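Local coordinates for CalS13 (Micromonospora echinospora, PDB 4ZAS), which probably transfers an amino group to a dTDP-linked keto sugar, as a pyridoxal phosphate-dependent sugar aminotransferase of the DegT/DnrJ/EryC1 family, at residues 53-63 against 272-282; 208-218 against 229-239. One frame throughout, in Å; residues are numbered along the deposited sequence.

From the N terminus the chain passes through 53-63, where a loop leads into helix 58-71. It then lays down strands of the large mixed sheet, 76-79 among them, and contact 2 adds two more: 208-218 and 229-239 close a short loop of ten residues as adjacent antiparallel strands, a loop that carries Lys222. Segment 229-239 already runs into helix 237-247, and only at 272-282, which leads into helix 275-305, does the chain return to close the long loop of contact 1. Contact 2 falls entirely within the span of contact 1. The two meet where the Tyr63 OH packs 3.4 Å from Thr218 CG2, so the helix pair of contact 1 is joined to the sheet of contact 2.

Contact 1 (53-63 against 272-282); sequences RLEHGPTVAEY and ILNEIGGAIGL
Glu275 reaches across to the start of helix 58-71, and its carboxylate takes two backbone N-H groups there. Thr59 N meets OE1 of Glu275 on the syn lone pair at 3.0 Å, while Val60 N approaches Glu275 OE2, also on the syn side but 28° out of the carboxylate plane. The bend at chi2 (-72°) folds the acid back over Gly57 toward these donors, and two bonds from the first helical turn fix its rotation; the helix N terminus would probably favour the charged form. Behind it, Glu275 N donates almost straight to Leu54 O (2.8 Å). The side chain of Thr59 enters as a knob among Glu275, Gly278, Ala279 and Leu282, its CG2 lying 3.4 Å from Ala279 N. At Gly278 the helices come close enough that a CB would collide with Val60 CA; the axes of 58-63 and 275-282 approach to 7.7 Å, crossing at 38°. Farther on, the Tyr63 ring lies obliquely by Gly281, with CE2 3.8 Å from Leu273 CD2, and Leu282 CD1 meets the Glu62 carboxylate carbon. At the other end Ile272 CD1 sits over one face of the His56 imidazole, 3.9 Å from its centroid. Asn274 caps the second helix, its OD1 accepting from Gly277 N. Glu55, one of the dTDP-binding residues together with Arg53 and Leu54, forms a salt bridge with Arg270. Helix 41-49 packs on Glu275 and Ile276, strand 76-79 touches Val60 and Leu273 through Ser78, and the second subunit adds its Ser228 to Asn274 and its Ile280 to Ile276.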
loop_
_atom_site.group_PDB
_atom_site.type_symbol
_atom_site.label_atom_id
_atom_site.label_comp_id
_atom_site.label_asym_id
_atom_site.label_seq_id
_atom_site.Cartn_x
_atom_site.Cartn_y
_atom_site.Cartn_z
ATOM N N ARG A 53 2.463 13.352 -15.122
ATOM C CA ARG A 53 2.573 13.436 -13.678
ATOM C C ARG A 53 1.570 12.486 -13.055
ATOM O O ARG A 53 0.400 12.828 -12.908
ATOM C CB ARG A 53 2.270 14.871 -13.260
ATOM C CG ARG A 53 3.445 15.713 -12.854
ATOM C CD ARG A 53 3.865 15.325 -11.469
ATOM N NE ARG A 53 5.217 15.753 -11.151
ATOM C CZ ARG A 53 5.849 15.364 -10.055
ATOM N NH1 ARG A 53 5.218 14.566 -9.198
ATOM N NH2 ARG A 53 7.088 15.777 -9.803
ATOM N N LEU A 54 2.040 11.323 -12.613
ATOM C CA LEU A 54 1.124 10.309 -12.101
ATOM C C LEU A 54 1.184 10.186 -10.586
ATOM O O LEU A 54 0.194 9.799 -9.946
ATOM C CB LEU A 54 1.426 8.948 -12.718
ATOM C CG LEU A 54 1.494 8.851 -14.238
ATOM C CD1 LEU A 54 1.593 7.396 -14.620
ATOM C CD2 LEU A 54 0.307 9.495 -14.893
ATOM N N GLU A 55 2.335 10.507 -10.004
ATOM C CA GLU A 55 2.460 10.462 -8.553
ATOM C C GLU A 55 2.976 11.831 -8.096
ATOM O O GLU A 55 3.478 12.628 -8.914
ATOM C CB GLU A 55 3.361 9.291 -8.112
ATOM C CG GLU A 55 3.048 7.948 -8.858
ATOM C CD GLU A 55 3.616 6.656 -8.203
ATOM O OE1 GLU A 55 3.264 6.398 -7.031
ATOM O OE2 GLU A 55 4.380 5.886 -8.852
ATOM N N HIS A 56 2.744 12.159 -6.830
ATOM C CA HIS A 56 3.192 13.441 -6.238
ATOM C C HIS A 56 2.750 14.739 -6.958
ATOM O O HIS A 56 3.447 15.752 -6.885
ATOM C CB HIS A 56 4.737 13.488 -6.148
ATOM C CG HIS A 56 5.363 12.285 -5.508
ATOM N ND1 HIS A 56 6.102 11.364 -6.224
ATOM C CD2 HIS A 56 5.383 11.866 -4.220
ATOM C CE1 HIS A 56 6.533 10.419 -5.405
ATOM N NE2 HIS A 56 6.113 10.701 -4.184
ATOM N N GLY A 57 1.589 14.733 -7.600
ATOM C CA GLY A 57 1.146 15.888 -8.366
ATOM C C GLY A 57 0.123 16.723 -7.623
ATOM O O GLY A 57 -0.270 16.392 -6.507
ATOM N N PRO A 58 -0.327 17.816 -8.244
ATOM C CA PRO A 58 -1.251 18.764 -7.602
ATOM C C PRO A 58 -2.700 18.257 -7.459
ATOM O O PRO A 58 -3.414 18.748 -6.588
ATOM C CB PRO A 58 -1.208 19.974 -8.535
ATOM C CG PRO A 58 -0.886 19.387 -9.880
ATOM C CD PRO A 58 0.038 18.224 -9.612
ATOM N N THR A 59 -3.114 17.284 -8.265
ATOM C CA THR A 59 -4.482 16.794 -8.204
ATOM C C THR A 59 -4.795 16.194 -6.840
ATOM O O THR A 59 -5.823 16.505 -6.246
ATOM C CB THR A 59 -4.747 15.738 -9.296
ATOM O OG1 THR A 59 -4.673 16.362 -10.580
ATOM C CG2 THR A 59 -6.128 15.134 -9.134
ATOM N N VAL A 60 -3.891 15.375 -6.321
ATOM C CA VAL A 60 -4.063 14.804 -4.988
ATOM C C VAL A 60 -4.149 15.890 -3.916
ATOM O O VAL A 60 -4.953 15.797 -2.990
ATOM C CB VAL A 60 -2.929 13.831 -4.678
ATOM C CG1 VAL A 60 -2.866 13.569 -3.217
ATOM C CG2 VAL A 60 -3.120 12.530 -5.474
ATOM N N ALA A 61 -3.314 16.918 -4.031
ATOM C CA ALA A 61 -3.372 18.039 -3.095
ATOM C C ALA A 61 -4.715 18.766 -3.193
ATOM O O ALA A 61 -5.262 19.179 -2.182
ATOM C CB ALA A 61 -2.229 19.003 -3.336
ATOM N N GLU A 62 -5.230 18.930 -4.413
ATOM C CA GLU A 62 -6.517 19.598 -4.633
ATOM C C GLU A 62 -7.639 18.795 -3.977
ATOM O O GLU A 62 -8.574 19.360 -3.417
ATOM C CB GLU A 62 -6.825 19.775 -6.125
ATOM C CG GLU A 62 -8.167 20.451 -6.355
ATOM C CD GLU A 62 -8.597 20.533 -7.817
ATOM O OE1 GLU A 62 -7.816 20.178 -8.720
ATOM O OE2 GLU A 62 -9.746 20.965 -8.057
ATOM N N TYR A 63 -7.550 17.476 -4.090
ATOM C CA TYR A 63 -8.481 16.572 -3.439
ATOM C C TYR A 63 -8.404 16.659 -1.902
ATOM O O TYR A 63 -9.421 16.834 -1.232
ATOM C CB TYR A 63 -8.216 15.152 -3.941
ATOM C CG TYR A 63 -8.838 14.032 -3.140
ATOM C CD1 TYR A 63 -10.223 13.843 -3.103
ATOM C CD2 TYR A 63 -8.032 13.103 -2.484
ATOM C CE1 TYR A 63 -10.783 12.789 -2.405
ATOM C CE2 TYR A 63 -8.592 12.048 -1.772
ATOM C CZ TYR A 63 -9.968 11.895 -1.744
ATOM O OH TYR A 63 -10.514 10.848 -1.027
ATOM N N ILE A 272 1.490 6.773 -0.528
ATOM C CA ILE A 272 0.877 7.900 -1.219
ATOM C C ILE A 272 -0.271 7.462 -2.137
ATOM O O ILE A 272 -0.272 6.351 -2.664
ATOM C CB ILE A 272 1.945 8.691 -1.994
ATOM C CG1 ILE A 272 2.688 7.788 -2.972
ATOM C CG2 ILE A 272 2.947 9.289 -1.029
ATOM C CD1 ILE A 272 3.369 8.542 -4.084
ATOM N N LEU A 273 -1.252 8.349 -2.297
ATOM C CA LEU A 273 -2.351 8.181 -3.249
ATOM C C LEU A 273 -1.932 8.832 -4.545
ATOM O O LEU A 273 -1.405 9.938 -4.520
ATOM C CB LEU A 273 -3.629 8.841 -2.717
ATOM C CG LEU A 273 -4.877 8.815 -3.602
ATOM C CD1 LEU A 273 -5.555 7.469 -3.490
ATOM C CD2 LEU A 273 -5.862 9.937 -3.259
ATOM N N ASN A 274 -2.211 8.214 -5.687
ATOM C CA ASN A 274 -1.695 8.800 -6.919
ATOM C C ASN A 274 -2.695 9.726 -7.592
ATOM O O ASN A 274 -3.844 9.848 -7.148
ATOM C CB ASN A 274 -1.218 7.709 -7.893
ATOM C CG ASN A 274 -2.336 6.830 -8.447
ATOM O OD1 ASN A 274 -3.540 7.154 -8.403
ATOM N ND2 ASN A 274 -1.917 5.695 -9.021
ATOM N N GLU A 275 -2.243 10.394 -8.652
ATOM C CA GLU A 275 -3.044 11.427 -9.292
ATOM C C GLU A 275 -4.350 10.884 -9.847
ATOM O O GLU A 275 -5.336 11.610 -9.957
ATOM C CB GLU A 275 -2.249 12.099 -10.407
ATOM C CG GLU A 275 -1.101 12.920 -9.898
ATOM C CD GLU A 275 -1.589 14.173 -9.234
ATOM O OE1 GLU A 275 -1.788 15.174 -9.950
ATOM O OE2 GLU A 275 -1.773 14.162 -8.000
ATOM N N ILE A 276 -4.366 9.602 -10.175
ATOM C CA ILE A 276 -5.577 9.006 -10.704
ATOM C C ILE A 276 -6.604 8.883 -9.592
ATOM O O ILE A 276 -7.773 9.198 -9.789
ATOM C CB ILE A 276 -5.266 7.667 -11.395
ATOM C CG1 ILE A 276 -4.432 7.944 -12.652
ATOM C CG2 ILE A 276 -6.534 6.965 -11.826
ATOM C CD1 ILE A 276 -3.759 6.759 -13.178
ATOM N N GLY A 277 -6.163 8.474 -8.411
ATOM C CA GLY A 277 -7.048 8.435 -7.260
ATOM C C GLY A 277 -7.596 9.809 -6.925
ATOM O O GLY A 277 -8.796 9.982 -6.742
ATOM N N GLY A 278 -6.716 10.798 -6.864
ATOM C CA GLY A 278 -7.141 12.148 -6.578
ATOM C C GLY A 278 -8.156 12.641 -7.592
ATOM O O GLY A 278 -9.132 13.276 -7.222
ATOM N N ALA A 279 -7.946 12.331 -8.867
ATOM C CA ALA A 279 -8.865 12.786 -9.907
ATOM C C ALA A 279 -10.281 12.200 -9.721
ATOM O O ALA A 279 -11.276 12.932 -9.751
ATOM C CB ALA A 279 -8.319 12.427 -11.271
ATOM N N ILE A 280 -10.350 10.889 -9.492
ATOM C CA ILE A 280 -11.601 10.177 -9.249
ATOM C C ILE A 280 -12.311 10.727 -8.013
ATOM O O ILE A 280 -13.514 10.982 -8.033
ATOM C CB ILE A 280 -11.317 8.683 -9.125
ATOM C CG1 ILE A 280 -10.767 8.172 -10.467
ATOM C CG2 ILE A 280 -12.573 7.905 -8.688
ATOM C CD1 ILE A 280 -10.118 6.788 -10.374
ATOM N N GLY A 281 -11.550 10.929 -6.949
ATOM C CA GLY A 281 -12.059 11.522 -5.728
ATOM C C GLY A 281 -12.691 12.888 -5.910
ATOM O O GLY A 281 -13.715 13.183 -5.299
ATOM N N LEU A 282 -12.051 13.742 -6.706
ATOM C CA LEU A 282 -12.582 15.069 -6.979
ATOM C C LEU A 282 -13.921 15.010 -7.723
ATOM O O LEU A 282 -14.820 15.800 -7.440
ATOM C CB LEU A 282 -11.577 15.891 -7.783
ATOM C CG LEU A 282 -10.485 16.557 -6.963
ATOM C CD1 LEU A 282 -9.438 17.123 -7.889
ATOM C CD2 LEU A 282 -11.101 17.652 -6.125
#

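Contact 2 (208-218 against 229-239)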
loop_
_atom_site.group_PDB
_atom_site.type_symbol
_atom_site.label_atom_id
_atom_site.label_comp_id
_atom_site.label_asym_id
_atom_site.label_seq_id
_atom_site.Cartn_x
_atom_site.Cartn_y
_atom_site.Cartn_z
ATOM N N GLY A 208 -13.910 13.587 12.326
ATOM C CA GLY A 208 -12.640 14.181 11.959
ATOM C C GLY A 208 -12.407 15.491 12.685
ATOM O O GLY A 208 -11.312 16.063 12.608
ATOM N N THR A 209 -13.420 15.949 13.424
ATOM C CA THR A 209 -13.325 17.225 14.136
ATOM C C THR A 209 -13.336 17.114 15.664
ATOM O O THR A 209 -13.396 18.125 16.357
ATOM C CB THR A 209 -14.477 18.191 13.707
ATOM O OG1 THR A 209 -15.752 17.566 13.947
ATOM C CG2 THR A 209 -14.391 18.488 12.241
ATOM N N HIS A 210 -13.171 15.913 16.193
ATOM C CA HIS A 210 -13.351 15.714 17.634
ATOM C C HIS A 210 -12.052 15.443 18.386
ATOM O O HIS A 210 -12.076 14.876 19.481
ATOM C CB HIS A 210 -14.348 14.560 17.848
ATOM C CG HIS A 210 -15.692 14.821 17.241
ATOM N ND1 HIS A 210 -16.040 14.371 15.983
ATOM C CD2 HIS A 210 -16.763 15.518 17.704
ATOM C CE1 HIS A 210 -17.272 14.771 15.703
ATOM N NE2 HIS A 210 -17.732 15.468 16.730
ATOM N N GLY A 211 -10.919 15.819 17.790
ATOM C CA GLY A 211 -9.644 15.766 18.485
ATOM C C GLY A 211 -8.906 14.434 18.478
ATOM O O GLY A 211 -7.897 14.277 19.155
ATOM N N ASN A 212 -9.390 13.470 17.709
ATOM C CA ASN A 212 -8.712 12.183 17.604
ATOM C C ASN A 212 -8.136 12.061 16.213
ATOM O O ASN A 212 -8.489 12.834 15.325
ATOM C CB ASN A 212 -9.655 11.010 17.834
ATOM C CG ASN A 212 -10.365 11.077 19.157
ATOM O OD1 ASN A 212 -9.780 11.423 20.187
ATOM N ND2 ASN A 212 -11.643 10.733 19.140
ATOM N N VAL A 213 -7.241 11.098 16.029
ATOM C CA VAL A 213 -6.770 10.739 14.700
ATOM C C VAL A 213 -7.827 9.902 14.015
ATOM O O VAL A 213 -8.171 8.845 14.529
ATOM C CB VAL A 213 -5.441 9.977 14.777
ATOM C CG1 VAL A 213 -4.976 9.513 13.367
ATOM C CG2 VAL A 213 -4.403 10.854 15.431
ATOM N N CYS A 214 -8.306 10.334 12.849
ATOM C CA CYS A 214 -9.369 9.610 12.117
ATOM C C CYS A 214 -8.904 9.085 10.756
ATOM O O CYS A 214 -8.320 9.831 9.963
ATOM C CB CYS A 214 -10.571 10.522 11.885
ATOM S SG CYS A 214 -11.278 11.195 13.368
ATOM N N VAL A 215 -9.182 7.812 10.479
ATOM C CA VAL A 215 -8.820 7.198 9.201
ATOM C C VAL A 215 -10.060 6.852 8.397
ATOM O O VAL A 215 -10.935 6.154 8.891
ATOM C CB VAL A 215 -7.966 5.940 9.403
ATOM C CG1 VAL A 215 -7.602 5.341 8.058
ATOM C CG2 VAL A 215 -6.725 6.261 10.234
ATOM N N TYR A 216 -10.112 7.323 7.154
ATOM C CA TYR A 216 -11.225 7.074 6.235
ATOM C C TYR A 216 -10.792 6.161 5.110
ATOM O O TYR A 216 -9.615 6.136 4.759
ATOM C CB TYR A 216 -11.742 8.389 5.638
ATOM C CG TYR A 216 -12.680 9.231 6.505
ATOM C CD1 TYR A 216 -12.199 10.091 7.488
ATOM C CD2 TYR A 216 -14.048 9.214 6.278
ATOM C CE1 TYR A 216 -13.066 10.878 8.242
ATOM C CE2 TYR A 216 -14.911 9.983 7.014
ATOM C CZ TYR A 216 -14.428 10.818 7.995
ATOM O OH TYR A 216 -15.336 11.582 8.713
ATOM N N SER A 217 -11.731 5.416 4.535
ATOM C CA SER A 217 -11.441 4.662 3.322
ATOM C C SER A 217 -12.206 5.219 2.140
ATOM O O SER A 217 -13.368 5.612 2.271
ATOM C CB SER A 217 -11.795 3.182 3.500
ATOM O OG SER A 217 -11.748 2.474 2.267
ATOM N N THR A 218 -11.565 5.233 0.974
ATOM C CA THR A 218 -12.267 5.561 -0.258
ATOM C C THR A 218 -12.115 4.412 -1.249
ATOM O O THR A 218 -12.031 4.635 -2.468
ATOM C CB THR A 218 -11.769 6.872 -0.892
ATOM O OG1 THR A 218 -10.344 6.843 -1.005
ATOM C CG2 THR A 218 -12.178 8.052 -0.048
ATOM N N GLY A 229 -8.035 3.821 -2.096
ATOM C CA GLY A 229 -7.578 4.975 -1.354
ATOM C C GLY A 229 -8.177 5.180 0.019
ATOM O O GLY A 229 -9.109 4.483 0.462
ATOM N N GLY A 230 -7.638 6.186 0.688
ATOM C CA GLY A 230 -8.125 6.594 1.977
ATOM C C GLY A 230 -7.489 7.910 2.328
ATOM O O GLY A 230 -6.783 8.512 1.523
ATOM N N PHE A 231 -7.748 8.366 3.541
ATOM C CA PHE A 231 -7.022 9.504 4.063
ATOM C C PHE A 231 -7.087 9.486 5.574
ATOM O O PHE A 231 -7.940 8.819 6.163
ATOM C CB PHE A 231 -7.558 10.816 3.506
ATOM C CG PHE A 231 -9.037 11.015 3.703
ATOM C CD1 PHE A 231 -9.938 10.570 2.768
ATOM C CD2 PHE A 231 -9.518 11.659 4.824
ATOM C CE1 PHE A 231 -11.298 10.781 2.943
ATOM C CE2 PHE A 231 -10.872 11.858 5.004
ATOM C CZ PHE A 231 -11.762 11.420 4.061
ATOM N N VAL A 232 -6.129 10.168 6.186
ATOM C CA VAL A 232 -6.044 10.308 7.630
ATOM C C VAL A 232 -6.300 11.767 8.001
ATOM O O VAL A 232 -5.766 12.672 7.343
ATOM C CB VAL A 232 -4.683 9.838 8.145
ATOM C CG1 VAL A 232 -4.630 9.927 9.646
ATOM C CG2 VAL A 232 -4.384 8.432 7.655
ATOM N N VAL A 233 -7.115 11.993 9.037
ATOM C CA VAL A 233 -7.394 13.354 9.533
ATOM C C VAL A 233 -6.741 13.539 10.910
ATOM O O VAL A 233 -6.925 12.739 11.820
ATOM C CB VAL A 233 -8.920 13.631 9.590
ATOM C CG1 VAL A 233 -9.195 15.096 9.913
ATOM C CG2 VAL A 233 -9.588 13.247 8.270
ATOM N N LEU A 234 -5.965 14.596 11.058
ATOM C CA LEU A 234 -5.210 14.784 12.284
ATOM C C LEU A 234 -5.760 15.942 13.098
ATOM O O LEU A 234 -6.225 16.934 12.538
ATOM C CB LEU A 234 -3.724 15.017 11.961
ATOM C CG LEU A 234 -2.874 13.846 11.441
ATOM C CD1 LEU A 234 -3.107 12.533 12.188
ATOM C CD2 LEU A 234 -3.128 13.631 9.970
ATOM N N PRO A 235 -5.696 15.823 14.427
ATOM C CA PRO A 235 -6.190 16.872 15.330
ATOM C C PRO A 235 -5.241 18.030 15.526
ATOM O O PRO A 235 -5.703 19.052 16.023
ATOM C CB PRO A 235 -6.408 16.131 16.648
ATOM C CG PRO A 235 -5.458 15.019 16.606
ATOM C CD PRO A 235 -5.361 14.586 15.148
ATOM N N ASP A 236 -3.960 17.888 15.181
ATOM C CA ASP A 236 -3.024 19.025 15.279
ATOM C C ASP A 236 -1.877 19.001 14.258
ATOM O O ASP A 236 -1.666 18.032 13.545
ATOM C CB ASP A 236 -2.445 19.144 16.698
ATOM C CG ASP A 236 -1.811 17.861 17.196
ATOM O OD1 ASP A 236 -0.768 17.461 16.648
ATOM O OD2 ASP A 236 -2.327 17.280 18.177
ATOM N N ASP A 237 -1.138 20.092 14.197
ATOM C CA ASP A 237 -0.120 20.246 13.179
ATOM C C ASP A 237 1.102 19.327 13.371
ATOM O O ASP A 237 1.723 18.933 12.393
ATOM C CB ASP A 237 0.314 21.715 13.103
ATOM C CG ASP A 237 -0.811 22.635 12.608
ATOM O OD1 ASP A 237 -1.844 22.116 12.128
ATOM O OD2 ASP A 237 -0.664 23.877 12.672
ATOM N N ASP A 238 1.452 18.966 14.601
ATOM C CA ASP A 238 2.597 18.070 14.791
ATOM C C ASP A 238 2.309 16.712 14.179
ATOM O O ASP A 238 3.127 16.160 13.444
ATOM C CB ASP A 238 2.944 17.872 16.267
ATOM C CG ASP A 238 3.619 19.074 16.868
ATOM O OD1 ASP A 238 3.987 19.993 16.102
ATOM O OD2 ASP A 238 3.798 19.091 18.110
ATOM N N LEU A 239 1.134 16.178 14.488
ATOM C CA LEU A 239 0.774 14.880 13.977
ATOM C C LEU A 239 0.611 14.931 12.449
ATOM O O LEU A 239 1.020 14.002 11.750
ATOM C CB LEU A 239 -0.501 14.377 14.656
ATOM C CG LEU A 239 -0.393 14.085 16.154
ATOM C CD1 LEU A 239 -1.696 13.537 16.676
ATOM C CD2 LEU A 239 0.717 13.102 16.413
HETATM O O HOH W 1 -8.868 9.165 -0.240
#
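Tyr216 and Phe231 face each other as a hydrogen-bonded pair of antiparallel strands. The tyrosine CB lies over one face of the phenylalanine ring, a CH-pi contact 3.6 Å from the centroid. With chi1 at -80°, CG is carried on past Phe231 CZ (3.4 Å) and CD1 comes to Phe231 CE2. CD1 also meets Val233 CG2 at 4.2 Å, and CE1 is 4.0 Å from Phe231 CE2; at the tip OH bonds to the backbone O of Leu207. The ring planes differ by just 14°, but the rings are slid apart and barely overlap. Phe231 CG stands between its own N and carbonyl carbon (chi1 54°), which swings the ring toward Tyr216, with Thr218 CG2 at its edge. A serine in place of Phe231 would probably open a gap over Tyr216 CB and leave Val233 CG2 as the tyrosine ring's cross-strand contact. The ladder continues through Cys214 and Val233, whose N-H groups each donate to the other's carbonyl, and Thr218 N donates to Gly229 O (2.6 Å). On the sheet face of Val215 and Val232, the methyls CG2 of both meet at 4.1 Å; Val213 CG1 touches Val232 CG1 and Leu234 CD1. Ser217 OG is hydrogen-bonded to Gly219 N and to phosphate oxygen OP2 of the pyridoxal phosphate-modified lysine at position 222. The two strands, joined by the loop carrying that lysine, lie inside the seven-stranded mixed sheet characteristic of fold type I pyridoxal phosphate enzymes, between 189-193 and 76-79; helix 58-71 packs on Phe231 through Tyr63, Val67 and Ile71, and helix 82-94 covers Val213 and Val215.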